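Long-range contacts in KLLA0E02245p (Kluyveromyces lactis, PDB 4GPS), which removes NAD caps, and methylguanosine caps together with the first nucleoside, from RNA 5' ends and degrades RNA as a 5'-3' exoribonuclease, using a divalent metal cation: residues 287-292 with 321-326; 86-91 with 261-266. All coordinates share one frame; numbering follows the deposited sequence.

Interaction 1 (287-292 with 321-326)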
ATOM      1  N   LEU A 287     -19.182   6.140  11.232  1.00 55.54           N
ATOM      2  CA  LEU A 287     -19.763   7.476  11.186  1.00 53.80           C
ATOM      3  C   LEU A 287     -19.488   8.163   9.840  1.00 56.88           C
ATOM      4  O   LEU A 287     -20.306   8.938   9.338  1.00 55.73           O
ATOM      5  CB  LEU A 287     -19.184   8.378  12.286  1.00 53.75           C
ATOM      6  CG  LEU A 287     -19.306   8.026  13.767  1.00 57.58           C
ATOM      7  CD1 LEU A 287     -18.792   9.218  14.594  1.00 55.09           C
ATOM      8  CD2 LEU A 287     -20.760   7.708  14.108  1.00 57.38           C
ATOM      9  N   THR A 288     -18.340   7.876   9.241  1.00 54.59           N
ATOM     10  CA  THR A 288     -17.976   8.550   8.011  1.00 51.20           C
ATOM     11  C   THR A 288     -17.979   7.647   6.792  1.00 51.95           C
ATOM     12  O   THR A 288     -17.719   8.108   5.676  1.00 49.52           O
ATOM     13  CB  THR A 288     -16.572   9.211   8.182  1.00 54.85           C
ATOM     14  OG1 THR A 288     -15.573   8.190   8.343  1.00 54.28           O
ATOM     15  CG2 THR A 288     -16.540  10.122   9.452  1.00 42.61           C
ATOM     16  N   ASP A 289     -18.284   6.369   7.006  1.00 49.09           N
ATOM     17  CA  ASP A 289     -18.295   5.377   5.926  1.00 50.81           C
ATOM     18  C   ASP A 289     -17.001   5.438   5.103  1.00 48.69           C
ATOM     19  O   ASP A 289     -17.000   5.414   3.869  1.00 48.91           O
ATOM     20  CB  ASP A 289     -19.496   5.573   5.003  1.00 52.26           C
ATOM     21  CG  ASP A 289     -19.688   4.392   4.081  1.00 57.92           C
ATOM     22  OD1 ASP A 289     -19.523   3.248   4.568  1.00 53.59           O
ATOM     23  OD2 ASP A 289     -19.997   4.596   2.889  1.00 67.31           O
ATOM     24  N   THR A 290     -15.894   5.493   5.821  1.00 46.83           N
ATOM     25  CA  THR A 290     -14.592   5.628   5.223  1.00 44.11           C
ATOM     26  C   THR A 290     -13.636   4.566   5.752  1.00 44.69           C
ATOM     27  O   THR A 290     -13.490   4.377   6.965  1.00 43.61           O
ATOM     28  CB  THR A 290     -14.050   7.048   5.556  1.00 46.28           C
ATOM     29  OG1 THR A 290     -14.901   8.036   4.946  1.00 43.56           O
ATOM     30  CG2 THR A 290     -12.600   7.221   5.096  1.00 41.47           C
ATOM     31  N   TYR A 291     -12.997   3.850   4.846  1.00 44.56           N
ATOM     32  CA  TYR A 291     -12.018   2.876   5.298  1.00 43.17           C
ATOM     33  C   TYR A 291     -10.992   3.624   6.153  1.00 40.28           C
ATOM     34  O   TYR A 291     -10.643   4.769   5.856  1.00 38.70           O
ATOM     35  CB  TYR A 291     -11.324   2.237   4.100  1.00 42.44           C
ATOM     36  CG  TYR A 291     -12.193   1.270   3.364  1.00 44.02           C
ATOM     37  CD1 TYR A 291     -12.873   0.258   4.056  1.00 40.93           C
ATOM     38  CD2 TYR A 291     -12.295   1.319   1.969  1.00 43.36           C
ATOM     39  CE1 TYR A 291     -13.632  -0.695   3.378  1.00 42.58           C
ATOM     40  CE2 TYR A 291     -13.045   0.371   1.278  1.00 45.26           C
ATOM     41  CZ  TYR A 291     -13.707  -0.633   1.982  1.00 44.03           C
ATOM     42  OH  TYR A 291     -14.393  -1.585   1.280  1.00 35.12           O
ATOM     43  N   THR A 292     -10.520   2.970   7.207  1.00 41.36           N
ATOM     44  CA  THR A 292      -9.552   3.547   8.141  1.00 38.52           C
ATOM     45  C   THR A 292      -8.423   2.518   8.388  1.00 42.64           C
ATOM     46  O   THR A 292      -8.652   1.432   8.930  1.00 40.44           O
ATOM     47  CB  THR A 292     -10.276   3.908   9.457  1.00 40.10           C
ATOM     48  OG1 THR A 292     -11.299   4.869   9.155  1.00 42.52           O
ATOM     49  CG2 THR A 292      -9.284   4.482  10.517  1.00 35.79           C
ATOM     50  N   LEU A 321      -5.747   4.239  -2.939  1.00 40.53           N
ATOM     51  CA  LEU A 321      -7.163   3.900  -2.792  1.00 44.05           C
ATOM     52  C   LEU A 321      -8.058   5.087  -3.116  1.00 45.63           C
ATOM     53  O   LEU A 321      -7.623   6.244  -3.118  1.00 49.87           O
ATOM     54  CB  LEU A 321      -7.473   3.463  -1.360  1.00 39.19           C
ATOM     55  CG  LEU A 321      -6.581   2.349  -0.825  1.00 43.08           C
ATOM     56  CD1 LEU A 321      -6.874   2.140   0.643  1.00 41.19           C
ATOM     57  CD2 LEU A 321      -6.834   1.083  -1.617  1.00 46.90           C
ATOM     58  N   PRO A 322      -9.326   4.808  -3.409  1.00 47.14           N
ATOM     59  CA  PRO A 322     -10.322   5.836  -3.726  1.00 45.53           C
ATOM     60  C   PRO A 322     -10.586   6.754  -2.504  1.00 46.90           C
ATOM     61  O   PRO A 322     -10.459   7.975  -2.592  1.00 48.22           O
ATOM     62  CB  PRO A 322     -11.552   5.016  -4.073  1.00 43.99           C
ATOM     63  CG  PRO A 322     -10.991   3.735  -4.583  1.00 45.39           C
ATOM     64  CD  PRO A 322      -9.821   3.458  -3.727  1.00 45.49           C
ATOM     65  N   LYS A 323     -10.946   6.157  -1.370  1.00 47.56           N
ATOM     66  CA  LYS A 323     -11.282   6.903  -0.142  1.00 51.92           C
ATOM     67  C   LYS A 323     -10.623   6.141   0.994  1.00 48.65           C
ATOM     68  O   LYS A 323     -10.769   4.932   1.074  1.00 52.82           O
ATOM     69  CB  LYS A 323     -12.808   6.884   0.118  1.00 57.43           C
ATOM     70  CG  LYS A 323     -13.318   5.454   0.636  1.00 76.63           C
ATOM     71  CD  LYS A 323     -14.862   5.232   0.796  1.00 79.95           C
ATOM     72  CE  LYS A 323     -15.166   3.752   1.203  1.00 77.84           C
ATOM     73  NZ  LYS A 323     -16.615   3.426   1.512  1.00 71.98           N
ATOM     74  N   SER A 324      -9.931   6.814   1.896  1.00 45.55           N
ATOM     75  CA  SER A 324      -9.298   6.073   2.984  1.00 44.60           C
ATOM     76  C   SER A 324      -8.609   7.004   3.937  1.00 44.18           C
ATOM     77  O   SER A 324      -7.894   7.901   3.522  1.00 49.25           O
ATOM     78  CB  SER A 324      -8.275   5.092   2.419  1.00 41.54           C
ATOM     79  OG  SER A 324      -7.523   4.505   3.443  1.00 48.24           O
ATOM     80  N   ASP A 325      -8.832   6.817   5.224  1.00 44.44           N
ATOM     81  CA  ASP A 325      -8.159   7.662   6.201  1.00 44.48           C
ATOM     82  C   ASP A 325      -7.184   6.823   6.998  1.00 45.04           C
ATOM     83  O   ASP A 325      -7.235   5.583   6.969  1.00 41.07           O
ATOM     84  CB  ASP A 325      -9.162   8.334   7.146  1.00 44.17           C
ATOM     85  CG  ASP A 325      -9.904   9.482   6.481  1.00 51.37           C
ATOM     86  OD1 ASP A 325      -9.400  10.023   5.470  1.00 54.15           O
ATOM     87  OD2 ASP A 325     -10.986   9.859   6.970  1.00 53.10           O
ATOM     88  N   LEU A 326      -6.282   7.501   7.690  1.00 43.41           N
ATOM     89  CA  LEU A 326      -5.314   6.827   8.525  1.00 40.41           C
ATOM     90  C   LEU A 326      -5.623   7.166   9.956  1.00 39.40           C
ATOM     91  O   LEU A 326      -6.109   8.251  10.255  1.00 39.28           O
ATOM     92  CB  LEU A 326      -3.905   7.314   8.217  1.00 40.04           C
ATOM     93  CG  LEU A 326      -3.277   6.788   6.939  1.00 44.00           C
ATOM     94  CD1 LEU A 326      -2.111   7.660   6.508  1.00 47.35           C
ATOM     95  CD2 LEU A 326      -2.799   5.405   7.191  1.00 46.57           C
TER
HETATM   96  O   HOH W   1     -12.960   8.879   8.350  1.00 45.02           O

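Interaction 2 (86-91 with 261-266)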
ATOM      1  N   CYS A  86     -10.007   6.288  -9.721  1.00 49.02           N
ATOM      2  CA  CYS A  86      -9.838   5.129  -8.894  1.00 47.23           C
ATOM      3  C   CYS A  86     -11.128   4.741  -8.174  1.00 47.05           C
ATOM      4  O   CYS A  86     -11.741   5.579  -7.528  1.00 47.26           O
ATOM      5  CB  CYS A  86      -8.738   5.411  -7.886  1.00 46.33           C
ATOM      6  SG  CYS A  86      -8.086   3.914  -7.255  1.00 48.51           S
ATOM      7  N   LYS A  87     -11.541   3.474  -8.255  1.00 43.67           N
ATOM      8  CA  LYS A  87     -12.761   3.074  -7.555  1.00 43.89           C
ATOM      9  C   LYS A  87     -12.731   1.659  -7.000  1.00 42.06           C
ATOM     10  O   LYS A  87     -11.967   0.808  -7.465  1.00 41.70           O
ATOM     11  CB  LYS A  87     -13.986   3.246  -8.473  1.00 42.99           C
ATOM     12  CG  LYS A  87     -13.838   2.647  -9.859  1.00 53.74           C
ATOM     13  CD  LYS A  87     -15.015   3.071 -10.773  1.00 65.27           C
ATOM     14  CE  LYS A  87     -14.754   2.825 -12.270  1.00 66.50           C
ATOM     15  NZ  LYS A  87     -14.365   1.409 -12.530  1.00 67.53           N
ATOM     16  N   GLU A  88     -13.530   1.416  -5.970  1.00 42.66           N
ATOM     17  CA  GLU A  88     -13.611   0.073  -5.430  1.00 43.06           C
ATOM     18  C   GLU A  88     -14.569  -0.670  -6.358  1.00 44.76           C
ATOM     19  O   GLU A  88     -15.681  -0.226  -6.561  1.00 46.18           O
ATOM     20  CB  GLU A  88     -14.196   0.061  -4.032  1.00 38.21           C
ATOM     21  CG  GLU A  88     -14.336  -1.386  -3.546  1.00 41.38           C
ATOM     22  CD  GLU A  88     -14.783  -1.516  -2.117  1.00 41.82           C
ATOM     23  OE1 GLU A  88     -15.987  -1.675  -1.862  1.00 50.85           O
ATOM     24  OE2 GLU A  88     -13.925  -1.451  -1.237  1.00 44.68           O
ATOM     25  N   VAL A  89     -14.145  -1.793  -6.925  1.00 47.28           N
ATOM     26  CA  VAL A  89     -15.015  -2.544  -7.824  1.00 44.28           C
ATOM     27  C   VAL A  89     -15.594  -3.806  -7.156  1.00 44.03           C
ATOM     28  O   VAL A  89     -16.607  -4.313  -7.590  1.00 45.63           O
ATOM     29  CB  VAL A  89     -14.268  -2.915  -9.146  1.00 44.37           C
ATOM     30  CG1 VAL A  89     -13.831  -1.633  -9.889  1.00 38.87           C
ATOM     31  CG2 VAL A  89     -13.054  -3.780  -8.834  1.00 41.82           C
ATOM     32  N   HIS A  90     -14.947  -4.316  -6.113  1.00 44.42           N
ATOM     33  CA  HIS A  90     -15.448  -5.490  -5.375  1.00 41.00           C
ATOM     34  C   HIS A  90     -14.801  -5.428  -3.997  1.00 42.74           C
ATOM     35  O   HIS A  90     -13.835  -4.691  -3.798  1.00 41.84           O
ATOM     36  CB  HIS A  90     -14.997  -6.804  -6.020  1.00 40.16           C
ATOM     37  CG  HIS A  90     -15.684  -7.125  -7.307  1.00 50.51           C
ATOM     38  ND1 HIS A  90     -16.978  -7.597  -7.361  1.00 50.83           N
ATOM     39  CD2 HIS A  90     -15.259  -7.040  -8.592  1.00 50.23           C
ATOM     40  CE1 HIS A  90     -17.318  -7.791  -8.622  1.00 50.89           C
ATOM     41  NE2 HIS A  90     -16.293  -7.461  -9.388  1.00 54.51           N
ATOM     42  N   ASN A  91     -15.352  -6.178  -3.051  1.00 39.11           N
ATOM     43  CA  ASN A  91     -14.755  -6.300  -1.751  1.00 42.47           C
ATOM     44  C   ASN A  91     -15.141  -7.683  -1.275  1.00 45.98           C
ATOM     45  O   ASN A  91     -16.043  -8.289  -1.838  1.00 47.24           O
ATOM     46  CB  ASN A  91     -15.222  -5.213  -0.787  1.00 41.52           C
ATOM     47  CG  ASN A  91     -16.691  -5.216  -0.582  1.00 44.46           C
ATOM     48  OD1 ASN A  91     -17.255  -6.166  -0.040  1.00 45.78           O
ATOM     49  ND2 ASN A  91     -17.338  -4.141  -1.002  1.00 42.33           N
ATOM     50  N   TYR A 261     -10.404  -8.753   5.523  1.00 45.09           N
ATOM     51  CA  TYR A 261     -11.260  -8.010   4.612  1.00 42.86           C
ATOM     52  C   TYR A 261     -10.434  -7.319   3.507  1.00 43.90           C
ATOM     53  O   TYR A 261      -9.399  -6.706   3.766  1.00 41.75           O
ATOM     54  CB  TYR A 261     -12.081  -6.996   5.398  1.00 37.39           C
ATOM     55  CG  TYR A 261     -13.069  -6.239   4.550  1.00 45.18           C
ATOM     56  CD1 TYR A 261     -14.322  -6.779   4.238  1.00 43.29           C
ATOM     57  CD2 TYR A 261     -12.744  -4.981   4.034  1.00 44.02           C
ATOM     58  CE1 TYR A 261     -15.217  -6.082   3.439  1.00 45.00           C
ATOM     59  CE2 TYR A 261     -13.631  -4.279   3.237  1.00 44.99           C
ATOM     60  CZ  TYR A 261     -14.857  -4.827   2.940  1.00 46.63           C
ATOM     61  OH  TYR A 261     -15.700  -4.117   2.128  1.00 47.24           O
ATOM     62  N   TYR A 262     -10.900  -7.429   2.268  1.00 44.80           N
ATOM     63  CA  TYR A 262     -10.187  -6.878   1.132  1.00 37.83           C
ATOM     64  C   TYR A 262     -11.036  -6.005   0.213  1.00 41.58           C
ATOM     65  O   TYR A 262     -12.204  -6.314  -0.096  1.00 38.95           O
ATOM     66  CB  TYR A 262      -9.631  -8.011   0.288  1.00 41.43           C
ATOM     67  CG  TYR A 262      -8.692  -8.939   0.989  1.00 48.27           C
ATOM     68  CD1 TYR A 262      -7.354  -8.583   1.215  1.00 48.61           C
ATOM     69  CD2 TYR A 262      -9.116 -10.209   1.379  1.00 52.66           C
ATOM     70  CE1 TYR A 262      -6.454  -9.477   1.804  1.00 47.06           C
ATOM     71  CE2 TYR A 262      -8.230 -11.116   1.968  1.00 51.48           C
ATOM     72  CZ  TYR A 262      -6.898 -10.743   2.170  1.00 50.75           C
ATOM     73  OH  TYR A 262      -6.014 -11.662   2.676  1.00 48.26           O
ATOM     74  N   SER A 263     -10.425  -4.923  -0.249  1.00 36.90           N
ATOM     75  CA  SER A 263     -11.082  -4.022  -1.167  1.00 32.11           C
ATOM     76  C   SER A 263     -10.326  -4.213  -2.468  1.00 33.65           C
ATOM     77  O   SER A 263      -9.105  -4.205  -2.476  1.00 38.01           O
ATOM     78  CB  SER A 263     -10.937  -2.583  -0.694  1.00 31.96           C
ATOM     79  OG  SER A 263     -11.422  -1.654  -1.653  1.00 35.73           O
ATOM     80  N   ILE A 264     -11.045  -4.432  -3.558  1.00 36.82           N
ATOM     81  CA  ILE A 264     -10.407  -4.594  -4.841  1.00 37.56           C
ATOM     82  C   ILE A 264     -10.660  -3.287  -5.574  1.00 38.46           C
ATOM     83  O   ILE A 264     -11.812  -2.952  -5.833  1.00 40.34           O
ATOM     84  CB  ILE A 264     -10.991  -5.766  -5.625  1.00 36.58           C
ATOM     85  CG1 ILE A 264     -10.408  -7.106  -5.157  1.00 41.31           C
ATOM     86  CG2 ILE A 264     -10.470  -5.697  -7.042  1.00 32.07           C
ATOM     87  CD1 ILE A 264     -10.477  -7.418  -3.764  1.00 45.04           C
ATOM     88  N   VAL A 265      -9.596  -2.538  -5.886  1.00 37.71           N
ATOM     89  CA  VAL A 265      -9.764  -1.254  -6.564  1.00 35.90           C
ATOM     90  C   VAL A 265      -9.175  -1.208  -7.975  1.00 38.41           C
ATOM     91  O   VAL A 265      -8.236  -1.943  -8.297  1.00 36.88           O
ATOM     92  CB  VAL A 265      -9.178  -0.071  -5.719  1.00 39.65           C
ATOM     93  CG1 VAL A 265      -9.819  -0.044  -4.276  1.00 33.15           C
ATOM     94  CG2 VAL A 265      -7.702  -0.191  -5.641  1.00 42.80           C
ATOM     95  N   HIS A 266      -9.749  -0.344  -8.814  1.00 36.14           N
ATOM     96  CA  HIS A 266      -9.300  -0.182 -10.190  1.00 37.13           C
ATOM     97  C   HIS A 266      -8.996   1.288 -10.433  1.00 38.30           C
ATOM     98  O   HIS A 266      -9.715   2.185  -9.982  1.00 39.08           O
ATOM     99  CB  HIS A 266     -10.375  -0.695 -11.170  1.00 40.40           C
ATOM    100  CG  HIS A 266      -9.995  -0.597 -12.617  1.00 42.26           C
ATOM    101  ND1 HIS A 266     -10.175   0.547 -13.362  1.00 48.98           N
ATOM    102  CD2 HIS A 266      -9.467  -1.514 -13.465  1.00 48.54           C
ATOM    103  CE1 HIS A 266      -9.779   0.335 -14.606  1.00 44.07           C
ATOM    104  NE2 HIS A 266      -9.347  -0.910 -14.693  1.00 49.22           N
TER

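Interaction 1 (287-292 with 321-326)
Tyr291 and Thr292 meet Ser324 and Asp325 in the first pairing of two parallel strands of the PD-(D/E)XK nuclease core. The strands, 290-297 and 325-331, are joined by helix 305-319 in a beta-alpha-beta crossover. Asp325 N donates to Tyr291 O at 2.8 Å, almost straight (173° at the hydrogen). Beside this bond, Asp325 O receives a CA-H...O contact from Thr292 CA at 3.3 Å. The metal ligands Glu293 and Ile294 follow directly on strand 290-297, so the pairing starts at the edge of the active site. Where the strand begins, Asp289 and Thr290 both face Asn285, a G1 beta bulge. With OG1 beside the backbone N (chi1 -64°), the methyl CG2 of Thr290 is left to lie against Asp325, 3.6 Å from OD2. Its other branch, OG1, donates to Thr288 O at 2.9 Å. With an alanine here, Thr288 O would probably lose its hydroxyl mate, and a gap would be likely to open beside the Asp325 carboxylate. A water links Thr288 OG1 to Asp325 OD2, and Lys345 forms a salt bridge with the same oxygen. On the exposed side, the extended chain of Lys323 runs beside Tyr291, its CE 3.8 Å from ring atom CD2. The ammonium end makes a cation-pi contact over the ring face, with NZ 4.9 Å from the Tyr291 centroid. Its salt bridge to Asp289 is long. Lys323 NZ also donates to Asp289 O at 3.1 Å, approaching from above the carbonyl plane, 39° out of it.

Interaction 2 (86-91 with 261-266)
Lys87 and His266 begin an antiparallel pairing of strands 86-95 and 259-268, exchanging backbone bonds in both directions. Lys87 N reaches His266 O at 2.8 Å, and His266 N returns a bond to Lys87 O. The register then slips by one residue at a classic beta bulge, where Val89 and His90 both face Ile264. Ile264 O takes a bond from Val89 N and a weak one from His90 N at 3.4 Å, while Ile264 N donates to His90 O. At the bulge Val89 turns its two methyls to different partners. CG2 packs on Ile264 CG2 at 3.7 Å, the two side chains crossing at about a right angle, and CG1 rests on His266 CB at 3.8 Å. Tyr167 of helix 156-167 also touches Val89.

Glu88 lies on the face it shares with Asn91, Ser263 and Val265. Its CB lies 4.0 Å from Ser263 OG. CG is anti to the backbone N (chi1 177°), which carries the chain along the neighbouring strand and brings CG to 3.5 Å from Ser263 OG. CD comes next and also lies near Ser263 OG; its two oxygens then go to different partners. OE2 uses its anti lone pair to accept from Ser263 OG at 2.5 Å, and it also bonds Tyr291 OH. OE1 accepts from Asn91 ND2 at 2.9 Å, the donor standing above the carboxylate plane, 50° out of it. Asn91 OD1 is held in turn by Ser107. The Glu88 carboxylate is therefore held at both oxygens, with its rotation fixed by Ser263 and Asn91. Donors from Ser263 and Asn91 would probably favour its charged form.

Overall arrangement
The two contacts lie on neighbouring parts of the nuclease core, bridged by strand 273-285, which pairs with strands 259-268 and 290-297. Both are partly buried. Interaction 1 is a short parallel start beside the metal site; Tyr291, Thr292 and Ser324 are buried, while its charged pair, Asp289 with Lys323, lies at the solvent-exposed side. Interaction 2 is a longer antiparallel pairing, buried along residues 261-265. It combines apolar contacts at the bulge with a polar network around a carboxylate, with helix 156-167 over part of it. The two are joined at the Tyr291 hydroxyl, which also bonds Tyr261. Pro322 also packs on the backbone of Cys86 and Lys87.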